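Local coordinates for protein PHO85 cyclin PHO80 (Saccharomyces cerevisiae, PDB 2PMI) that serves as the cyclin partner of the cyclin-dependent kinase PHO85 and keeps phosphate-starvation genes repressed when phosphate is plentiful, at residues Y101-Y109 with N160-Y168; I171-L179 with Y206-L217. All coordinates share one frame; numbering follows the deposited sequence.

Contact 1: Y101-Y109 with N160-Y168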
loop_
_atom_site.group_PDB
_atom_site.type_symbol
_atom_site.label_atom_id
_atom_site.label_comp_id
_atom_site.label_asym_id
_atom_site.label_seq_id
_atom_site.Cartn_x
_atom_site.Cartn_y
_atom_site.Cartn_z
ATOM N N TYR B 101 14.288 -3.708 -9.666
ATOM C CA TYR B 101 13.763 -2.837 -10.712
ATOM C C TYR B 101 14.628 -2.885 -11.973
ATOM O O TYR B 101 14.229 -2.374 -13.015
ATOM C CB TYR B 101 13.688 -1.387 -10.225
ATOM C CG TYR B 101 12.428 -1.024 -9.474
ATOM C CD1 TYR B 101 12.284 0.248 -8.905
ATOM C CD2 TYR B 101 11.389 -1.945 -9.310
ATOM C CE1 TYR B 101 11.145 0.599 -8.188
ATOM C CE2 TYR B 101 10.244 -1.607 -8.595
ATOM C CZ TYR B 101 10.129 -0.332 -8.038
ATOM O OH TYR B 101 8.998 0.011 -7.337
ATOM N N ILE B 102 15.819 -3.469 -11.868
ATOM C CA ILE B 102 16.716 -3.582 -13.008
ATOM C C ILE B 102 16.189 -4.688 -13.911
ATOM O O ILE B 102 15.973 -4.480 -15.108
ATOM C CB ILE B 102 18.136 -3.943 -12.561
ATOM C CG1 ILE B 102 18.725 -2.785 -11.775
ATOM C CG2 ILE B 102 19.020 -4.251 -13.770
ATOM C CD1 ILE B 102 20.075 -3.088 -11.213
ATOM N N ASP B 103 15.985 -5.864 -13.327
ATOM C CA ASP B 103 15.473 -6.998 -14.068
ATOM C C ASP B 103 14.088 -6.659 -14.604
ATOM O O ASP B 103 13.644 -7.250 -15.591
ATOM C CB ASP B 103 15.400 -8.245 -13.178
ATOM C CG ASP B 103 16.754 -8.938 -13.007
ATOM O OD1 ASP B 103 17.800 -8.302 -13.284
ATOM O OD2 ASP B 103 16.773 -10.122 -12.583
ATOM N N LEU B 104 13.399 -5.708 -13.971
ATOM C CA LEU B 104 12.066 -5.352 -14.447
ATOM C C LEU B 104 12.125 -4.445 -15.656
ATOM O O LEU B 104 11.353 -4.615 -16.584
ATOM C CB LEU B 104 11.221 -4.661 -13.370
ATOM C CG LEU B 104 9.830 -4.276 -13.934
ATOM C CD1 LEU B 104 8.853 -5.432 -13.710
ATOM C CD2 LEU B 104 9.293 -3.009 -13.278
ATOM N N LEU B 105 13.023 -3.468 -15.636
ATOM C CA LEU B 105 13.153 -2.544 -16.750
ATOM C C LEU B 105 13.866 -3.222 -17.930
ATOM O O LEU B 105 13.419 -3.089 -19.075
ATOM C CB LEU B 105 13.910 -1.292 -16.321
ATOM C CG LEU B 105 13.752 -0.072 -17.234
ATOM C CD1 LEU B 105 12.286 0.293 -17.284
ATOM C CD2 LEU B 105 14.573 1.123 -16.733
ATOM N N GLN B 106 14.952 -3.959 -17.666
ATOM C CA GLN B 106 15.670 -4.644 -18.752
ATOM C C GLN B 106 14.728 -5.552 -19.527
ATOM O O GLN B 106 14.942 -5.802 -20.708
ATOM C CB GLN B 106 16.846 -5.502 -18.241
ATOM C CG GLN B 106 18.065 -4.724 -17.718
ATOM C CD GLN B 106 19.387 -5.507 -17.776
ATOM O OE1 GLN B 106 19.448 -6.718 -17.509
ATOM N NE2 GLN B 106 20.458 -4.800 -18.113
ATOM N N THR B 107 13.690 -6.044 -18.862
ATOM C CA THR B 107 12.730 -6.937 -19.508
ATOM C C THR B 107 11.612 -6.240 -20.284
ATOM O O THR B 107 11.188 -6.735 -21.325
ATOM C CB THR B 107 12.067 -7.915 -18.474
ATOM O OG1 THR B 107 12.964 -8.996 -18.169
ATOM C CG2 THR B 107 10.765 -8.487 -19.017
ATOM N N VAL B 108 11.146 -5.092 -19.814
ATOM C CA VAL B 108 10.023 -4.424 -20.476
ATOM C C VAL B 108 10.331 -3.112 -21.192
ATOM O O VAL B 108 9.435 -2.316 -21.519
ATOM C CB VAL B 108 8.883 -4.199 -19.458
ATOM C CG1 VAL B 108 8.486 -5.539 -18.842
ATOM C CG2 VAL B 108 9.325 -3.208 -18.363
ATOM N N TYR B 109 11.613 -2.893 -21.423
ATOM C CA TYR B 109 12.077 -1.704 -22.105
ATOM C C TYR B 109 13.333 -2.147 -22.843
ATOM O O TYR B 109 14.456 -1.981 -22.349
ATOM C CB TYR B 109 12.410 -0.600 -21.102
ATOM C CG TYR B 109 12.776 0.713 -21.762
ATOM C CD1 TYR B 109 12.356 0.991 -23.052
ATOM C CD2 TYR B 109 13.514 1.684 -21.094
ATOM C CE1 TYR B 109 12.654 2.183 -23.656
ATOM C CE2 TYR B 109 13.812 2.889 -21.706
ATOM C CZ TYR B 109 13.373 3.120 -22.990
ATOM O OH TYR B 109 13.635 4.293 -23.639
ATOM N N ASN B 160 8.766 10.062 -14.447
ATOM C CA ASN B 160 7.561 9.905 -15.236
ATOM C C ASN B 160 7.788 8.853 -16.299
ATOM O O ASN B 160 6.932 8.007 -16.542
ATOM C CB ASN B 160 7.207 11.227 -15.893
ATOM C CG ASN B 160 5.829 11.213 -16.490
ATOM O OD1 ASN B 160 4.896 10.672 -15.900
ATOM N ND2 ASN B 160 5.683 11.822 -17.657
ATOM N N ASP B 161 8.963 8.926 -16.921
ATOM C CA ASP B 161 9.395 7.997 -17.964
ATOM C C ASP B 161 9.349 6.574 -17.447
ATOM O O ASP B 161 8.604 5.744 -17.967
ATOM C CB ASP B 161 10.826 8.315 -18.390
ATOM C CG ASP B 161 11.255 7.538 -19.607
ATOM O OD1 ASP B 161 10.833 7.915 -20.727
ATOM O OD2 ASP B 161 12.004 6.548 -19.443
ATOM N N PHE B 162 10.149 6.297 -16.420
ATOM C CA PHE B 162 10.184 4.960 -15.830
ATOM C C PHE B 162 8.801 4.449 -15.444
ATOM O O PHE B 162 8.499 3.268 -15.628
ATOM C CB PHE B 162 11.101 4.939 -14.601
ATOM C CG PHE B 162 11.103 3.627 -13.857
ATOM C CD1 PHE B 162 10.112 3.338 -12.919
ATOM C CD2 PHE B 162 12.106 2.689 -14.079
ATOM C CE1 PHE B 162 10.120 2.137 -12.212
ATOM C CE2 PHE B 162 12.133 1.479 -13.379
ATOM C CZ PHE B 162 11.137 1.200 -12.441
ATOM N N LEU B 163 7.961 5.329 -14.906
ATOM C CA LEU B 163 6.627 4.903 -14.511
ATOM C C LEU B 163 5.770 4.492 -15.691
ATOM O O LEU B 163 4.937 3.595 -15.562
ATOM C CB LEU B 163 5.918 5.984 -13.683
ATOM C CG LEU B 163 6.380 5.993 -12.220
ATOM C CD1 LEU B 163 5.541 6.957 -11.382
ATOM C CD2 LEU B 163 6.240 4.596 -11.656
ATOM N N LYS B 164 5.978 5.123 -16.844
ATOM C CA LYS B 164 5.202 4.786 -18.033
ATOM C C LYS B 164 5.643 3.457 -18.637
ATOM O O LYS B 164 4.816 2.634 -19.056
ATOM C CB LYS B 164 5.331 5.892 -19.068
ATOM C CG LYS B 164 4.737 7.197 -18.599
ATOM C CD LYS B 164 4.973 8.305 -19.604
ATOM C CE LYS B 164 4.576 9.650 -19.008
ATOM N NZ LYS B 164 4.977 10.813 -19.865
ATOM N N ARG B 165 6.948 3.239 -18.667
ATOM C CA ARG B 165 7.470 2.020 -19.230
ATOM C C ARG B 165 7.204 0.788 -18.401
ATOM O O ARG B 165 7.612 -0.317 -18.775
ATOM C CB ARG B 165 8.966 2.165 -19.441
ATOM C CG ARG B 165 9.298 3.225 -20.447
ATOM C CD ARG B 165 10.770 3.331 -20.667
ATOM N NE ARG B 165 11.053 4.442 -21.568
ATOM C CZ ARG B 165 10.686 4.494 -22.845
ATOM N NH1 ARG B 165 10.017 3.487 -23.394
ATOM N NH2 ARG B 165 10.987 5.563 -23.573
ATOM N N VAL B 166 6.511 0.957 -17.283
ATOM C CA VAL B 166 6.252 -0.165 -16.393
ATOM C C VAL B 166 4.785 -0.255 -16.047
ATOM O O VAL B 166 4.338 -1.234 -15.447
ATOM C CB VAL B 166 7.063 -0.013 -15.081
ATOM C CG1 VAL B 166 6.746 -1.160 -14.146
ATOM C CG2 VAL B 166 8.559 0.029 -15.376
ATOM N N ASN B 167 4.042 0.773 -16.437
ATOM C CA ASN B 167 2.610 0.850 -16.162
ATOM C C ASN B 167 2.348 0.788 -14.660
ATOM O O ASN B 167 1.457 0.081 -14.191
ATOM C CB ASN B 167 1.859 -0.273 -16.892
ATOM C CG ASN B 167 1.798 -0.053 -18.403
ATOM O OD1 ASN B 167 1.210 -0.854 -19.137
ATOM N ND2 ASN B 167 2.405 1.039 -18.873
ATOM N N TYR B 168 3.149 1.545 -13.920
ATOM C CA TYR B 168 3.055 1.615 -12.471
ATOM C C TYR B 168 3.028 0.245 -11.819
ATOM O O TYR B 168 2.305 0.041 -10.843
ATOM C CB TYR B 168 1.812 2.403 -12.066
ATOM C CG TYR B 168 1.766 3.759 -12.711
ATOM C CD1 TYR B 168 1.423 3.898 -14.050
ATOM C CD2 TYR B 168 2.117 4.899 -12.003
ATOM C CE1 TYR B 168 1.434 5.135 -14.668
ATOM C CE2 TYR B 168 2.133 6.141 -12.615
ATOM C CZ TYR B 168 1.789 6.253 -13.950
ATOM O OH TYR B 168 1.786 7.484 -14.561
#

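Contact 2: I171-L179 with Y206-L217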
loop_
_atom_site.group_PDB
_atom_site.type_symbol
_atom_site.label_atom_id
_atom_site.label_comp_id
_atom_site.label_asym_id
_atom_site.label_seq_id
_atom_site.Cartn_x
_atom_site.Cartn_y
_atom_site.Cartn_z
ATOM N N ILE B 171 5.290 -2.898 -7.553
ATOM C CA ILE B 171 5.254 -3.772 -6.369
ATOM C C ILE B 171 5.931 -5.116 -6.660
ATOM O O ILE B 171 5.390 -5.958 -7.371
ATOM C CB ILE B 171 3.793 -4.028 -5.877
ATOM C CG1 ILE B 171 3.046 -2.702 -5.686
ATOM C CG2 ILE B 171 3.798 -4.776 -4.547
ATOM C CD1 ILE B 171 1.519 -2.893 -5.486
ATOM N N PRO B 172 7.121 -5.340 -6.082
ATOM C CA PRO B 172 7.872 -6.578 -6.287
ATOM C C PRO B 172 7.152 -7.813 -5.787
ATOM O O PRO B 172 7.312 -8.234 -4.643
ATOM C CB PRO B 172 9.170 -6.318 -5.534
ATOM C CG PRO B 172 8.701 -5.506 -4.370
ATOM C CD PRO B 172 7.722 -4.531 -5.004
ATOM N N ARG B 173 6.348 -8.398 -6.655
ATOM C CA ARG B 173 5.623 -9.602 -6.307
ATOM C C ARG B 173 5.944 -10.648 -7.400
ATOM O O ARG B 173 6.155 -10.302 -8.574
ATOM C CB ARG B 173 4.134 -9.271 -6.225
ATOM C CG ARG B 173 3.365 -9.947 -5.092
ATOM C CD ARG B 173 1.970 -9.366 -5.036
ATOM N NE ARG B 173 1.013 -10.244 -4.386
ATOM C CZ ARG B 173 -0.291 -9.993 -4.331
ATOM N NH1 ARG B 173 -0.762 -8.887 -4.892
ATOM N NH2 ARG B 173 -1.120 -10.844 -3.733
ATOM N N ASP B 174 6.002 -11.916 -7.002
ATOM C CA ASP B 174 6.335 -13.027 -7.897
ATOM C C ASP B 174 5.985 -12.906 -9.369
ATOM O O ASP B 174 6.865 -13.012 -10.205
ATOM C CB ASP B 174 5.770 -14.345 -7.354
ATOM C CG ASP B 174 6.481 -14.800 -6.078
ATOM O OD1 ASP B 174 7.605 -14.304 -5.831
ATOM O OD2 ASP B 174 5.939 -15.649 -5.333
ATOM N N HIS B 175 4.721 -12.676 -9.693
ATOM C CA HIS B 175 4.313 -12.585 -11.097
ATOM C C HIS B 175 4.268 -11.174 -11.671
ATOM O O HIS B 175 3.701 -10.957 -12.746
ATOM C CB HIS B 175 2.934 -13.212 -11.258
ATOM C CG HIS B 175 2.839 -14.602 -10.717
ATOM N ND1 HIS B 175 1.653 -15.145 -10.269
ATOM C CD2 HIS B 175 3.779 -15.562 -10.555
ATOM C CE1 HIS B 175 1.868 -16.380 -9.851
ATOM N NE2 HIS B 175 3.151 -16.657 -10.013
ATOM N N ASN B 176 4.859 -10.214 -10.966
ATOM C CA ASN B 176 4.829 -8.830 -11.426
ATOM C C ASN B 176 5.462 -8.636 -12.801
ATOM O O ASN B 176 4.816 -8.116 -13.710
ATOM C CB ASN B 176 5.498 -7.902 -10.399
ATOM C CG ASN B 176 5.393 -6.427 -10.782
ATOM O OD1 ASN B 176 4.305 -5.929 -11.073
ATOM N ND2 ASN B 176 6.522 -5.727 -10.780
ATOM N N ILE B 177 6.717 -9.054 -12.953
ATOM C CA ILE B 177 7.418 -8.901 -14.221
ATOM C C ILE B 177 6.619 -9.452 -15.413
ATOM O O ILE B 177 6.486 -8.786 -16.457
ATOM C CB ILE B 177 8.806 -9.578 -14.171
ATOM C CG1 ILE B 177 9.718 -8.819 -13.204
ATOM C CG2 ILE B 177 9.436 -9.583 -15.557
ATOM C CD1 ILE B 177 11.090 -9.430 -13.038
ATOM N N THR B 178 6.083 -10.661 -15.251
ATOM C CA THR B 178 5.300 -11.284 -16.304
ATOM C C THR B 178 4.095 -10.431 -16.646
ATOM O O THR B 178 3.919 -10.018 -17.790
ATOM C CB THR B 178 4.827 -12.686 -15.892
ATOM O OG1 THR B 178 5.944 -13.581 -15.906
ATOM C CG2 THR B 178 3.771 -13.203 -16.852
ATOM N N LEU B 179 3.265 -10.177 -15.644
ATOM C CA LEU B 179 2.073 -9.369 -15.825
ATOM C C LEU B 179 2.456 -8.092 -16.523
ATOM O O LEU B 179 1.756 -7.625 -17.414
ATOM C CB LEU B 179 1.461 -9.054 -14.470
ATOM C CG LEU B 179 0.752 -10.268 -13.881
ATOM C CD1 LEU B 179 0.708 -10.192 -12.374
ATOM C CD2 LEU B 179 -0.636 -10.334 -14.474
ATOM N N TYR B 206 -2.727 -15.207 -6.725
ATOM C CA TYR B 206 -1.629 -15.537 -5.835
ATOM C C TYR B 206 -2.066 -16.494 -4.748
ATOM O O TYR B 206 -1.315 -16.762 -3.819
ATOM C CB TYR B 206 -1.049 -14.260 -5.220
ATOM C CG TYR B 206 -0.092 -13.517 -6.135
ATOM C CD1 TYR B 206 1.232 -13.938 -6.284
ATOM C CD2 TYR B 206 -0.507 -12.392 -6.848
ATOM C CE1 TYR B 206 2.120 -13.248 -7.116
ATOM C CE2 TYR B 206 0.370 -11.701 -7.680
ATOM C CZ TYR B 206 1.681 -12.131 -7.805
ATOM O OH TYR B 206 2.558 -11.417 -8.585
ATOM N N VAL B 207 -3.276 -17.025 -4.871
ATOM C CA VAL B 207 -3.798 -17.959 -3.881
ATOM C C VAL B 207 -2.870 -19.168 -3.753
ATOM O O VAL B 207 -2.309 -19.626 -4.746
ATOM C CB VAL B 207 -5.201 -18.439 -4.268
ATOM C CG1 VAL B 207 -5.871 -19.075 -3.069
ATOM C CG2 VAL B 207 -6.019 -17.276 -4.789
ATOM N N ASN B 208 -2.712 -19.668 -2.528
ATOM C CA ASN B 208 -1.844 -20.817 -2.246
ATOM C C ASN B 208 -0.359 -20.471 -2.371
ATOM O O ASN B 208 0.504 -21.147 -1.800
ATOM C CB ASN B 208 -2.177 -21.985 -3.177
ATOM C CG ASN B 208 -3.522 -22.602 -2.874
ATOM O OD1 ASN B 208 -3.731 -23.162 -1.796
ATOM N ND2 ASN B 208 -4.448 -22.501 -3.823
ATOM N N ARG B 209 -0.073 -19.417 -3.127
ATOM C CA ARG B 209 1.289 -18.950 -3.332
ATOM C C ARG B 209 1.889 -18.555 -1.973
ATOM O O ARG B 209 1.299 -17.774 -1.218
ATOM C CB ARG B 209 1.263 -17.741 -4.269
ATOM C CG ARG B 209 2.592 -17.314 -4.840
ATOM C CD ARG B 209 3.045 -18.275 -5.897
ATOM N NE ARG B 209 3.994 -17.651 -6.810
ATOM C CZ ARG B 209 4.512 -18.257 -7.871
ATOM N NH1 ARG B 209 5.369 -17.616 -8.653
ATOM N NH2 ARG B 209 4.172 -19.510 -8.150
ATOM N N PRO B 210 3.063 -19.106 -1.636
ATOM C CA PRO B 210 3.724 -18.796 -0.367
ATOM C C PRO B 210 3.799 -17.295 -0.149
ATOM O O PRO B 210 3.939 -16.527 -1.106
ATOM C CB PRO B 210 5.104 -19.413 -0.546
ATOM C CG PRO B 210 4.801 -20.627 -1.354
ATOM C CD PRO B 210 3.849 -20.084 -2.405
ATOM N N LYS B 211 3.707 -16.877 1.108
ATOM C CA LYS B 211 3.765 -15.459 1.443
ATOM C C LYS B 211 2.962 -14.568 0.476
ATOM O O LYS B 211 3.264 -13.387 0.304
ATOM C CB LYS B 211 5.232 -15.013 1.522
ATOM C CG LYS B 211 5.970 -15.605 2.726
ATOM C CD LYS B 211 7.490 -15.557 2.578
ATOM C CE LYS B 211 8.039 -14.136 2.504
ATOM N NZ LYS B 211 9.531 -14.153 2.382
ATOM N N SER B 212 1.931 -15.156 -0.135
ATOM C CA SER B 212 1.038 -14.468 -1.064
ATOM C C SER B 212 1.759 -13.804 -2.236
ATOM O O SER B 212 1.310 -12.775 -2.772
ATOM C CB SER B 212 0.208 -13.429 -0.309
ATOM O OG SER B 212 -0.722 -12.793 -1.171
ATOM N N GLY B 213 2.891 -14.398 -2.618
ATOM C CA GLY B 213 3.657 -13.894 -3.741
ATOM C C GLY B 213 4.674 -12.821 -3.438
ATOM O O GLY B 213 5.191 -12.185 -4.359
ATOM N N TYR B 214 4.965 -12.588 -2.164
ATOM C CA TYR B 214 5.964 -11.573 -1.835
ATOM C C TYR B 214 7.232 -12.290 -1.435
ATOM O O TYR B 214 7.597 -12.352 -0.262
ATOM C CB TYR B 214 5.484 -10.654 -0.707
ATOM C CG TYR B 214 4.249 -9.853 -1.057
ATOM C CD1 TYR B 214 2.966 -10.395 -0.895
ATOM C CD2 TYR B 214 4.358 -8.548 -1.535
ATOM C CE1 TYR B 214 1.823 -9.650 -1.189
ATOM C CE2 TYR B 214 3.220 -7.797 -1.840
ATOM C CZ TYR B 214 1.961 -8.352 -1.661
ATOM O OH TYR B 214 0.844 -7.605 -1.955
ATOM N N ASN B 215 7.901 -12.838 -2.437
ATOM C CA ASN B 215 9.124 -13.586 -2.205
ATOM C C ASN B 215 10.222 -13.051 -3.126
ATOM O O ASN B 215 11.357 -13.541 -3.132
ATOM C CB ASN B 215 8.843 -15.066 -2.455
ATOM C CG ASN B 215 7.603 -15.554 -1.700
ATOM O OD1 ASN B 215 7.667 -15.852 -0.510
ATOM N ND2 ASN B 215 6.463 -15.611 -2.392
ATOM N N VAL B 216 9.890 -12.014 -3.883
ATOM C CA VAL B 216 10.867 -11.436 -4.781
ATOM C C VAL B 216 12.094 -10.889 -4.039
ATOM O O VAL B 216 13.190 -11.426 -4.200
ATOM C CB VAL B 216 10.252 -10.309 -5.633
ATOM C CG1 VAL B 216 11.222 -9.908 -6.711
ATOM C CG2 VAL B 216 8.943 -10.759 -6.245
ATOM N N LEU B 217 11.902 -9.850 -3.215
ATOM C CA LEU B 217 13.007 -9.201 -2.490
ATOM C C LEU B 217 13.954 -10.125 -1.742
ATOM O O LEU B 217 15.166 -9.875 -1.716
ATOM C CB LEU B 217 12.476 -8.118 -1.551
ATOM C CG LEU B 217 11.761 -6.911 -2.190
ATOM C CD1 LEU B 217 11.461 -5.876 -1.123
ATOM C CD2 LEU B 217 12.622 -6.272 -3.263
#

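Contact 1: Y101-Y109 with N160-Y168
Phe162 packs against Tyr101 and Leu105 in an apolar patch between the two segments. Its CZ lies over one face of the Tyr101 ring, 3.8 Å from CD1 of Tyr101. The ring planes are inclined at 46°, an oblique pair. Leu105 comes to the rim of the Phe162 ring, near its plane, with CD2 of Leu105 3.9 Å from CD2 of Phe162. CG of Phe162 is anti to the backbone N (chi1 175°), which swings the ring out to these two partners. Both methyl groups of Val166 face CD2 of Leu104, and its CG2 also approaches CD1 of Leu105, at 4.2 Å. Val108 turns CG2 toward the carbonyl O of Arg165.

A flat stack comes second. The guanidinium of Arg165 lies on one face of the Tyr109 ring, with the planes 6° apart and the centres 3.5 Å apart. The Arg165 chain is extended from CG to NE, and this carries the group across the ring.

A salt bridge within 160-168 positions that guanidinium. NE of Arg165 donates to OD2 of Asp161 at 3.1 Å, close to the guanidinium plane, on the syn side of the carboxylate but well out of its plane. Tyr109 and Asp161 thus hold the group by a face and an edge. A Schellman motif ends helix 152-164 here: Tyr168 N bonds to Leu163 O, with Asn167 at positive phi.

The contact joins the C-terminal part of helix 92-108 to the end of helix 152-164, inside the cyclin fold. The hydroxyl of Tyr101 bonds to Ile170 O, just beyond the second segment. Helix 119-134 packs on Tyr101 and Leu105 through Phe122, and helix 176-183 touches Leu104.

Contact 2: I171-L179 with Y206-L217
The guanidinium of Arg173, on a chain extended from CG to NE, lies between two tyrosines. The Tyr206 ring stacks on one face, with planes 11° apart and centres 4.0 Å apart. Tyr214 covers the opposite face, with CG of Arg173 over its ring centre. At the guanidinium edge, NE and NH2 both donate to Ser212 O, NE at 3.0 Å. NH2 also donates to Ser212 OG, which is tilted from the guanidinium plane and bonded to backbone of the other protein chain. His175 lies over the other face of Tyr206, almost parallel but strongly offset, with ND1 nearest CE1 of Tyr206.

The hydroxyl of Tyr206 accepts from His175 N at 2.7 Å. Asp174 N donates to Gly213 O at 2.8 Å. OD2 of Asp174 takes Arg209 NE, in a salt bridge, and Asn215 ND2, from opposite faces of the carboxylate plane. Pro172 packs on Val216 and Leu217.

The contact pins the type I turn leading into helix 176-183 against the loop before helix 216-227. The cation-pi pair of Arg173 and Tyr206, backed by Tyr214, presents the arginine to an acidic side chain of the partner protein, probably the kinase, in a salt bridge.

How the contacts relate
The contacts follow one another along the chain: contact 1 closes at Tyr168 and contact 2 opens at Ile171. Their centres are about 17 Å apart, yet they touch directly. CD1 of Leu104 packs on CG1 of Ile177 at 3.5 Å and on ND2 of Asn176 at 3.8 Å. CG2 of Thr107 adds a contact with CG2 of Ile177. Helix 92-108 therefore packs on both helix 152-164 and helix 176-183, which are consecutive in the chain. Contact 1 is the more deeply buried, its centre about 11 Å from that of the chain, against about 17 Å for contact 2. Both have residues near the other protein chain: contact 2 supplies polar bonds to it, contact 1 packing side chains.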